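Local coordinates for protein inositol-3-phosphate synthase (Caenorhabditis elegans, PDB 1VKO) that belongs to the inositol-3-phosphate synthase family and binds nicotinamide-adenine-dinucleotide through a Rossmann-type domain, as a four-chain assembly, at residues V140-I148 with L505-F515; H223-R232 with I284-E292. One frame throughout, in Å; residues are numbered along the deposited sequence.

In the fold
Both interactions are mostly buried, and their centres lie 33 Å apart with no touch between them. Interaction 2 is nested in the sequence inside the long loop closed by interaction 1. No helix or strand is common to the two. Interaction 1 sets the turn after strand 136-141 against the C-terminal part of helix 498-513. It is apolar, and no hydrogen bond crosses it; a second subunit lies close by. Interaction 2 joins helices 220-238 and 281-291 of the Rossmann-type domain. It combines an apolar centre with a salt-bridge network among partly exposed residues. The side chain of Phe285 lies about 5 Å from the bound NAD.

Interaction 1. Residues V140-I148 with L505-F515; sequences VPFKDIVPI and LTKLVTALAGF
Ile145 and Phe142 pack against Val509, with Val146 beside them. Ile145 turns its CG2 branch onto the helix. That methyl is anti to the backbone N (CG1 at chi1 -63°), and it lies 3.8 Å from Val509 CG2 and 3.6 Å from Ala513 CB. It also sits 3.1 Å from Val509 O, which is close for a methyl. This carbonyl already accepts the helical bond from Ala513 N. The CD1 end of Ile145 reaches on to Thr510 CG2.

Phe142 points its ring across the helix, so that its far end lies between Leu505 and Val509. With CG anti to the backbone N (chi1 -169°), the ring is carried over to the helix, where CZ lies 3.7 Å from Val509 CG1 and 3.8 Å from Leu505 CG. Thr506 CG2 stands at the ring edge. Val509 CG1 meets Phe142 and Val146, while CG2 lies between Phe142 and Ile145. Val146 CG1 meets Leu512 CB and Ala513 CB on the next turn, both at 3.8 Å. After Ala513 the helix ends. Gly514 takes positive phi, and Phe515 turns back to touch Ile145 CG2.

The contact joins the end of the hairpin 125-131/136-141 to helix 498-513. Val126 of strand 125-131 touches Ile145 and Thr506. Leu454 and Leu457 of helix 440-458 pack on Phe142 and Val146 respectively. Strand 24-27 meets Phe515, which also touches Val59 of the second subunit.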
loop_
_atom_site.group_PDB
_atom_site.type_symbol
_atom_site.label_atom_id
_atom_site.label_comp_id
_atom_site.label_asym_id
_atom_site.label_seq_id
_atom_site.Cartn_x
_atom_site.Cartn_y
_atom_site.Cartn_z
ATOM N N VAL A 140 -33.060 -3.111 13.252
ATOM C CA VAL A 140 -33.846 -1.917 12.997
ATOM C C VAL A 140 -32.952 -0.695 12.922
ATOM O O VAL A 140 -31.865 -0.673 13.538
ATOM C CB VAL A 140 -34.939 -1.674 14.058
ATOM C CG1 VAL A 140 -35.971 -2.813 14.040
ATOM C CG2 VAL A 140 -34.312 -1.425 15.440
ATOM N N PRO A 141 -33.391 0.297 12.151
ATOM C CA PRO A 141 -32.705 1.570 12.114
ATOM C C PRO A 141 -32.597 2.123 13.537
ATOM O O PRO A 141 -33.560 2.068 14.319
ATOM C CB PRO A 141 -33.625 2.447 11.244
ATOM C CG PRO A 141 -34.358 1.454 10.364
ATOM C CD PRO A 141 -34.571 0.267 11.256
ATOM N N PHE A 142 -31.423 2.633 13.872
ATOM C CA PHE A 142 -31.245 3.377 15.076
ATOM C C PHE A 142 -32.382 4.390 15.322
ATOM O O PHE A 142 -32.835 4.560 16.468
ATOM C CB PHE A 142 -29.914 4.106 14.989
ATOM C CG PHE A 142 -29.480 4.707 16.278
ATOM C CD1 PHE A 142 -28.753 3.953 17.190
ATOM C CD2 PHE A 142 -29.802 6.031 16.590
ATOM C CE1 PHE A 142 -28.366 4.508 18.406
ATOM C CE2 PHE A 142 -29.413 6.599 17.790
ATOM C CZ PHE A 142 -28.698 5.832 18.706
ATOM N N LYS A 143 -32.836 5.079 14.277
ATOM C CA LYS A 143 -33.752 6.210 14.489
ATOM C C LYS A 143 -35.175 5.743 14.783
ATOM O O LYS A 143 -36.016 6.544 15.145
ATOM C CB LYS A 143 -33.724 7.166 13.304
ATOM C CG LYS A 143 -34.121 6.525 11.964
ATOM C CD LYS A 143 -33.586 7.359 10.822
ATOM C CE LYS A 143 -33.795 6.668 9.514
ATOM N NZ LYS A 143 -35.267 6.738 9.280
ATOM N N ASP A 144 -35.417 4.436 14.644
ATOM C CA ASP A 144 -36.700 3.839 14.960
ATOM C C ASP A 144 -36.852 3.437 16.441
ATOM O O ASP A 144 -37.945 3.107 16.884
ATOM C CB ASP A 144 -36.922 2.611 14.077
ATOM C CG ASP A 144 -37.176 2.968 12.619
ATOM O OD1 ASP A 144 -37.091 4.148 12.244
ATOM O OD2 ASP A 144 -37.458 2.120 11.759
ATOM N N ILE A 145 -35.759 3.441 17.202
ATOM C CA ILE A 145 -35.790 2.950 18.567
ATOM C C ILE A 145 -36.387 3.973 19.543
ATOM O O ILE A 145 -37.438 3.718 20.116
ATOM C CB ILE A 145 -34.400 2.463 18.991
ATOM C CG1 ILE A 145 -33.984 1.281 18.126
ATOM C CG2 ILE A 145 -34.395 2.061 20.450
ATOM C CD1 ILE A 145 -32.497 0.895 18.330
ATOM N N VAL A 146 -35.710 5.103 19.754
ATOM C CA VAL A 146 -36.360 6.267 20.366
ATOM C C VAL A 146 -36.394 7.400 19.330
ATOM O O VAL A 146 -35.474 7.535 18.537
ATOM C CB VAL A 146 -35.770 6.715 21.750
ATOM C CG1 VAL A 146 -35.953 5.640 22.804
ATOM C CG2 VAL A 146 -34.332 7.082 21.665
ATOM N N PRO A 147 -37.499 8.135 19.265
ATOM C CA PRO A 147 -37.635 9.217 18.287
ATOM C C PRO A 147 -36.512 10.241 18.413
ATOM O O PRO A 147 -36.211 10.709 19.519
ATOM C CB PRO A 147 -39.007 9.837 18.627
ATOM C CG PRO A 147 -39.785 8.717 19.311
ATOM C CD PRO A 147 -38.726 7.943 20.067
ATOM N N ILE A 148 -35.869 10.559 17.288
ATOM C CA ILE A 148 -34.769 11.536 17.268
ATOM C C ILE A 148 -34.931 12.459 16.073
ATOM O O ILE A 148 -35.680 12.152 15.175
ATOM C CB ILE A 148 -33.381 10.849 17.224
ATOM C CG1 ILE A 148 -33.273 9.910 16.012
ATOM C CG2 ILE A 148 -33.088 10.141 18.542
ATOM C CD1 ILE A 148 -31.908 9.313 15.766
ATOM N N LEU A 505 -24.069 3.216 23.220
ATOM C CA LEU A 505 -25.135 3.977 22.632
ATOM C C LEU A 505 -26.361 3.129 22.284
ATOM O O LEU A 505 -27.462 3.526 22.589
ATOM C CB LEU A 505 -24.606 4.695 21.411
ATOM C CG LEU A 505 -25.461 5.723 20.691
ATOM C CD1 LEU A 505 -26.078 6.740 21.679
ATOM C CD2 LEU A 505 -24.594 6.418 19.644
ATOM N N THR A 506 -26.177 1.953 21.682
ATOM C CA THR A 506 -27.320 1.174 21.223
ATOM C C THR A 506 -27.998 0.438 22.356
ATOM O O THR A 506 -29.209 0.214 22.296
ATOM C CB THR A 506 -26.948 0.185 20.131
ATOM O OG1 THR A 506 -25.838 -0.609 20.567
ATOM C CG2 THR A 506 -26.419 0.925 18.900
ATOM N N LYS A 507 -27.251 0.051 23.384
ATOM C CA LYS A 507 -27.905 -0.513 24.561
ATOM C C LYS A 507 -28.718 0.571 25.292
ATOM O O LYS A 507 -29.830 0.337 25.766
ATOM C CB LYS A 507 -26.915 -1.196 25.497
ATOM C CG LYS A 507 -27.635 -1.852 26.684
ATOM C CD LYS A 507 -26.737 -2.776 27.481
ATOM C CE LYS A 507 -26.670 -4.157 26.885
ATOM N NZ LYS A 507 -25.894 -5.066 27.805
ATOM N N LEU A 508 -28.171 1.771 25.360
ATOM C CA LEU A 508 -28.849 2.825 26.047
ATOM C C LEU A 508 -30.194 3.082 25.376
ATOM O O LEU A 508 -31.213 3.067 26.046
ATOM C CB LEU A 508 -27.974 4.094 26.176
ATOM C CG LEU A 508 -28.730 5.334 26.677
ATOM C CD1 LEU A 508 -29.120 5.182 28.127
ATOM C CD2 LEU A 508 -27.977 6.655 26.456
ATOM N N VAL A 509 -30.224 3.300 24.074
ATOM C CA VAL A 509 -31.517 3.628 23.436
ATOM C C VAL A 509 -32.495 2.470 23.468
ATOM O O VAL A 509 -33.700 2.698 23.448
ATOM C CB VAL A 509 -31.401 4.163 21.973
ATOM C CG1 VAL A 509 -30.560 5.420 21.929
ATOM C CG2 VAL A 509 -30.798 3.115 21.070
ATOM N N THR A 510 -32.003 1.229 23.515
ATOM C CA THR A 510 -32.935 0.112 23.638
ATOM C C THR A 510 -33.516 0.039 25.030
ATOM O O THR A 510 -34.721 -0.189 25.161
ATOM C CB THR A 510 -32.398 -1.235 23.124
ATOM O OG1 THR A 510 -31.131 -1.551 23.702
ATOM C CG2 THR A 510 -32.084 -1.125 21.659
ATOM N N ALA A 511 -32.682 0.269 26.050
ATOM C CA ALA A 511 -33.125 0.443 27.454
ATOM C C ALA A 511 -34.170 1.556 27.641
ATOM O O ALA A 511 -35.198 1.346 28.310
ATOM C CB ALA A 511 -31.929 0.690 28.369
ATOM N N LEU A 512 -33.912 2.731 27.056
ATOM C CA LEU A 512 -34.926 3.797 26.987
ATOM C C LEU A 512 -36.239 3.327 26.366
ATOM O O LEU A 512 -37.305 3.560 26.949
ATOM C CB LEU A 512 -34.417 5.042 26.250
ATOM C CG LEU A 512 -33.136 5.646 26.833
ATOM C CD1 LEU A 512 -32.517 6.642 25.879
ATOM C CD2 LEU A 512 -33.356 6.268 28.194
ATOM N N ALA A 513 -36.157 2.656 25.211
ATOM C CA ALA A 513 -37.347 2.254 24.428
ATOM C C ALA A 513 -38.117 1.085 25.002
ATOM O O ALA A 513 -39.292 0.906 24.655
ATOM C CB ALA A 513 -36.987 1.957 22.981
ATOM N N GLY A 514 -37.449 0.284 25.839
ATOM C CA GLY A 514 -38.084 -0.801 26.593
ATOM C C GLY A 514 -37.625 -2.207 26.231
ATOM O O GLY A 514 -38.057 -3.191 26.833
ATOM N N PHE A 515 -36.730 -2.320 25.258
ATOM C CA PHE A 515 -36.343 -3.655 24.773
ATOM C C PHE A 515 -34.833 -3.914 24.636
ATOM O O PHE A 515 -34.353 -4.145 23.523
ATOM C CB PHE A 515 -37.097 -4.011 23.479
ATOM C CG PHE A 515 -37.147 -2.898 22.453
ATOM C CD1 PHE A 515 -36.050 -2.630 21.646
ATOM C CD2 PHE A 515 -38.322 -2.171 22.250
ATOM C CE1 PHE A 515 -36.089 -1.645 20.679
ATOM C CE2 PHE A 515 -38.375 -1.161 21.282
ATOM C CZ PHE A 515 -37.253 -0.911 20.487
#

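Interaction 2. Residues H223-R232 with I284-E292; sequences HLEHIRADIR and IFAVASILE
Helices 223-232 and 284-291 cross at -48°, with their axes 8.7 Å apart at closest approach; the CA atoms of Arg228 and Ala288 are 4.9 Å apart. The small side chain of Ala288 is consistent with so close an approach. Its CB is a knob in a hole formed by Leu224, Ile227, Arg228 and Ile231, and lies 3.6 Å from Ile227 CG2. Leu224 sends CD1 to Val287 CG1 at 3.6 Å, the two side chains crossing at about a right angle. Ile284 CG2 rests against the backbone of Leu224. Farther round, Ile227 CD1 reaches Phe285 CE1 at 3.6 Å.

At the other end of the contact, Glu292 carries the polar part. Its bend at chi2 brings the carboxylate to the edge of the Arg228 guanidinium and obliquely to that of Arg232. OE2 accepts from Arg228 NE at 2.8 Å on its anti side, with the donor 29° out of the carboxylate plane. The N-H...O angle of 139° shows a bent bond. Weak bonds come to the same oxygen from Arg228 NH2 and Arg232 NE. The two charges probably offset that of the carboxylate. Leu291 CB lies over one face of the Arg228 guanidinium. Glu225 extends the network through long salt bridges to both arginines. Ile231 CG2 packs on the aliphatic CB of Glu292.

Both helices flank the parallel Rossmann-type sheet. Phe285 touches Tyr296 of strand 295-298 and makes an edge-to-face contact with Trp159 of strand 154-159. Helix 265-273 packs on Leu224, Val287 and Leu291, and helix 307-316 on Ala286, Ile290 and Leu291.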
loop_
_atom_site.group_PDB
_atom_site.type_symbol
_atom_site.label_atom_id
_atom_site.label_comp_id
_atom_site.label_asym_id
_atom_site.label_seq_id
_atom_site.Cartn_x
_atom_site.Cartn_y
_atom_site.Cartn_z
ATOM N N HIS A 223 -17.242 40.955 24.438
ATOM C CA HIS A 223 -17.348 39.847 23.495
ATOM C C HIS A 223 -18.310 38.787 23.972
ATOM O O HIS A 223 -19.181 38.361 23.210
ATOM C CB HIS A 223 -15.995 39.271 23.135
ATOM C CG HIS A 223 -15.148 40.231 22.370
ATOM N ND1 HIS A 223 -13.770 40.214 22.409
ATOM C CD2 HIS A 223 -15.489 41.269 21.572
ATOM C CE1 HIS A 223 -13.297 41.206 21.675
ATOM N NE2 HIS A 223 -14.320 41.860 21.155
ATOM N N LEU A 224 -18.179 38.411 25.246
ATOM C CA LEU A 224 -19.053 37.428 25.884
ATOM C C LEU A 224 -20.509 37.807 25.736
ATOM O O LEU A 224 -21.350 36.973 25.411
ATOM C CB LEU A 224 -18.695 37.291 27.367
ATOM C CG LEU A 224 -19.662 36.463 28.188
ATOM C CD1 LEU A 224 -19.801 35.074 27.642
ATOM C CD2 LEU A 224 -19.136 36.412 29.604
ATOM N N GLU A 225 -20.786 39.077 25.978
ATOM C CA GLU A 225 -22.130 39.604 25.929
ATOM C C GLU A 225 -22.646 39.636 24.506
ATOM O O GLU A 225 -23.837 39.479 24.277
ATOM C CB GLU A 225 -22.143 41.017 26.509
ATOM C CG GLU A 225 -22.277 41.058 28.021
ATOM C CD GLU A 225 -23.556 40.413 28.518
ATOM O OE1 GLU A 225 -24.585 40.392 27.786
ATOM O OE2 GLU A 225 -23.532 39.918 29.651
ATOM N N HIS A 226 -21.743 39.843 23.550
ATOM C CA HIS A 226 -22.145 39.991 22.154
ATOM C C HIS A 226 -22.654 38.659 21.632
ATOM O O HIS A 226 -23.701 38.606 20.969
ATOM C CB HIS A 226 -20.963 40.451 21.317
ATOM C CG HIS A 226 -21.290 40.688 19.876
ATOM N ND1 HIS A 226 -21.250 41.940 19.303
ATOM C CD2 HIS A 226 -21.639 39.834 18.886
ATOM C CE1 HIS A 226 -21.550 41.847 18.020
ATOM N NE2 HIS A 226 -21.788 40.579 17.741
ATOM N N ILE A 227 -21.913 37.585 21.917
ATOM C CA ILE A 227 -22.344 36.225 21.549
ATOM C C ILE A 227 -23.588 35.787 22.313
ATOM O O ILE A 227 -24.437 35.108 21.752
ATOM C CB ILE A 227 -21.243 35.211 21.840
ATOM C CG1 ILE A 227 -19.917 35.655 21.214
ATOM C CG2 ILE A 227 -21.678 33.835 21.336
ATOM C CD1 ILE A 227 -19.895 35.638 19.707
ATOM N N ARG A 228 -23.664 36.105 23.610
ATOM C CA ARG A 228 -24.889 35.823 24.357
ATOM C C ARG A 228 -26.050 36.423 23.547
ATOM O O ARG A 228 -27.034 35.751 23.273
ATOM C CB ARG A 228 -24.836 36.432 25.760
ATOM C CG ARG A 228 -23.861 35.728 26.673
ATOM C CD ARG A 228 -24.007 36.064 28.129
ATOM N NE ARG A 228 -25.272 35.561 28.647
ATOM C CZ ARG A 228 -25.717 35.773 29.879
ATOM N NH1 ARG A 228 -25.005 36.485 30.747
ATOM N NH2 ARG A 228 -26.874 35.253 30.248
ATOM N N ALA A 229 -25.877 37.671 23.123
ATOM C CA ALA A 229 -26.913 38.419 22.397
ATOM C C ALA A 229 -27.293 37.678 21.138
ATOM O O ALA A 229 -28.477 37.595 20.790
ATOM C CB ALA A 229 -26.394 39.837 22.073
ATOM N N ASP A 230 -26.282 37.070 20.500
ATOM C CA ASP A 230 -26.437 36.331 19.233
ATOM C C ASP A 230 -27.271 35.090 19.408
ATOM O O ASP A 230 -28.089 34.743 18.555
ATOM C CB ASP A 230 -25.079 35.988 18.613
ATOM C CG ASP A 230 -24.418 37.181 17.906
ATOM O OD1 ASP A 230 -25.115 38.165 17.510
ATOM O OD2 ASP A 230 -23.194 37.205 17.659
ATOM N N ILE A 231 -27.097 34.442 20.547
ATOM C CA ILE A 231 -27.788 33.186 20.836
ATOM C C ILE A 231 -29.256 33.402 21.156
ATOM O O ILE A 231 -30.108 32.700 20.613
ATOM C CB ILE A 231 -27.083 32.461 22.002
ATOM C CG1 ILE A 231 -25.705 31.962 21.541
ATOM C CG2 ILE A 231 -27.961 31.322 22.541
ATOM C CD1 ILE A 231 -24.831 31.510 22.649
ATOM N N ARG A 232 -29.543 34.373 22.033
ATOM C CA ARG A 232 -30.911 34.647 22.458
ATOM C C ARG A 232 -31.791 35.008 21.283
ATOM O O ARG A 232 -32.935 34.585 21.224
ATOM C CB ARG A 232 -30.974 35.810 23.434
ATOM C CG ARG A 232 -30.322 35.592 24.749
ATOM C CD ARG A 232 -30.697 36.667 25.747
ATOM N NE ARG A 232 -29.524 37.235 26.427
ATOM C CZ ARG A 232 -28.899 38.353 26.075
ATOM N NH1 ARG A 232 -29.307 39.078 25.036
ATOM N NH2 ARG A 232 -27.862 38.755 26.781
ATOM N N ILE A 284 -14.946 31.633 25.331
ATOM C CA ILE A 284 -16.004 32.634 25.377
ATOM C C ILE A 284 -17.282 32.090 24.753
ATOM O O ILE A 284 -18.325 32.124 25.393
ATOM C CB ILE A 284 -15.549 34.022 24.800
ATOM C CG1 ILE A 284 -14.456 34.619 25.717
ATOM C CG2 ILE A 284 -16.698 35.002 24.804
ATOM C CD1 ILE A 284 -13.519 35.592 25.048
ATOM N N PHE A 285 -17.202 31.513 23.551
ATOM C CA PHE A 285 -18.324 30.728 23.066
ATOM C C PHE A 285 -18.823 29.700 24.076
ATOM O O PHE A 285 -20.005 29.636 24.319
ATOM C CB PHE A 285 -18.019 30.054 21.732
ATOM C CG PHE A 285 -17.934 30.990 20.588
ATOM C CD1 PHE A 285 -19.102 31.376 19.913
ATOM C CD2 PHE A 285 -16.707 31.513 20.173
ATOM C CE1 PHE A 285 -19.036 32.270 18.812
ATOM C CE2 PHE A 285 -16.616 32.410 19.059
ATOM C CZ PHE A 285 -17.803 32.798 18.380
ATOM N N ALA A 286 -17.957 28.885 24.678
ATOM C CA ALA A 286 -18.498 27.870 25.589
ATOM C C ALA A 286 -19.297 28.563 26.680
ATOM O O ALA A 286 -20.437 28.164 26.978
ATOM C CB ALA A 286 -17.402 26.970 26.170
ATOM N N VAL A 287 -18.719 29.627 27.245
ATOM C CA VAL A 287 -19.405 30.445 28.277
ATOM C C VAL A 287 -20.705 31.109 27.782
ATOM O O VAL A 287 -21.742 31.012 28.426
ATOM C CB VAL A 287 -18.413 31.427 28.938
ATOM C CG1 VAL A 287 -19.107 32.358 29.925
ATOM C CG2 VAL A 287 -17.344 30.645 29.687
ATOM N N ALA A 288 -20.680 31.737 26.614
ATOM C CA ALA A 288 -21.897 32.351 26.087
ATOM C C ALA A 288 -23.041 31.341 25.905
ATOM O O ALA A 288 -24.222 31.700 25.988
ATOM C CB ALA A 288 -21.604 33.032 24.807
ATOM N N SER A 289 -22.666 30.084 25.651
ATOM C CA SER A 289 -23.590 28.998 25.333
ATOM C C SER A 289 -24.254 28.570 26.617
ATOM O O SER A 289 -25.489 28.550 26.710
ATOM C CB SER A 289 -22.854 27.801 24.699
ATOM O OG SER A 289 -22.106 28.220 23.576
ATOM N N ILE A 290 -23.419 28.252 27.602
ATOM C CA ILE A 290 -23.897 27.764 28.874
ATOM C C ILE A 290 -24.771 28.805 29.532
ATOM O O ILE A 290 -25.898 28.499 29.904
ATOM C CB ILE A 290 -22.730 27.378 29.803
ATOM C CG1 ILE A 290 -21.981 26.184 29.230
ATOM C CG2 ILE A 290 -23.259 27.068 31.189
ATOM C CD1 ILE A 290 -20.536 26.086 29.738
ATOM N N LEU A 291 -24.274 30.035 29.637
ATOM C CA LEU A 291 -25.047 31.116 30.268
ATOM C C LEU A 291 -26.414 31.342 29.638
ATOM O O LEU A 291 -27.332 31.762 30.316
ATOM C CB LEU A 291 -24.235 32.429 30.371
ATOM C CG LEU A 291 -23.006 32.236 31.263
ATOM C CD1 LEU A 291 -22.108 33.363 31.071
ATOM C CD2 LEU A 291 -23.387 32.150 32.700
ATOM N N GLU A 292 -26.546 31.004 28.358
ATOM C CA GLU A 292 -27.833 31.062 27.638
ATOM C C GLU A 292 -28.610 29.745 27.555
ATOM O O GLU A 292 -29.573 29.638 26.789
ATOM C CB GLU A 292 -27.600 31.575 26.226
ATOM C CG GLU A 292 -27.100 33.003 26.177
ATOM C CD GLU A 292 -28.095 33.970 26.792
ATOM O OE1 GLU A 292 -29.303 33.626 26.809
ATOM O OE2 GLU A 292 -27.670 35.058 27.257
#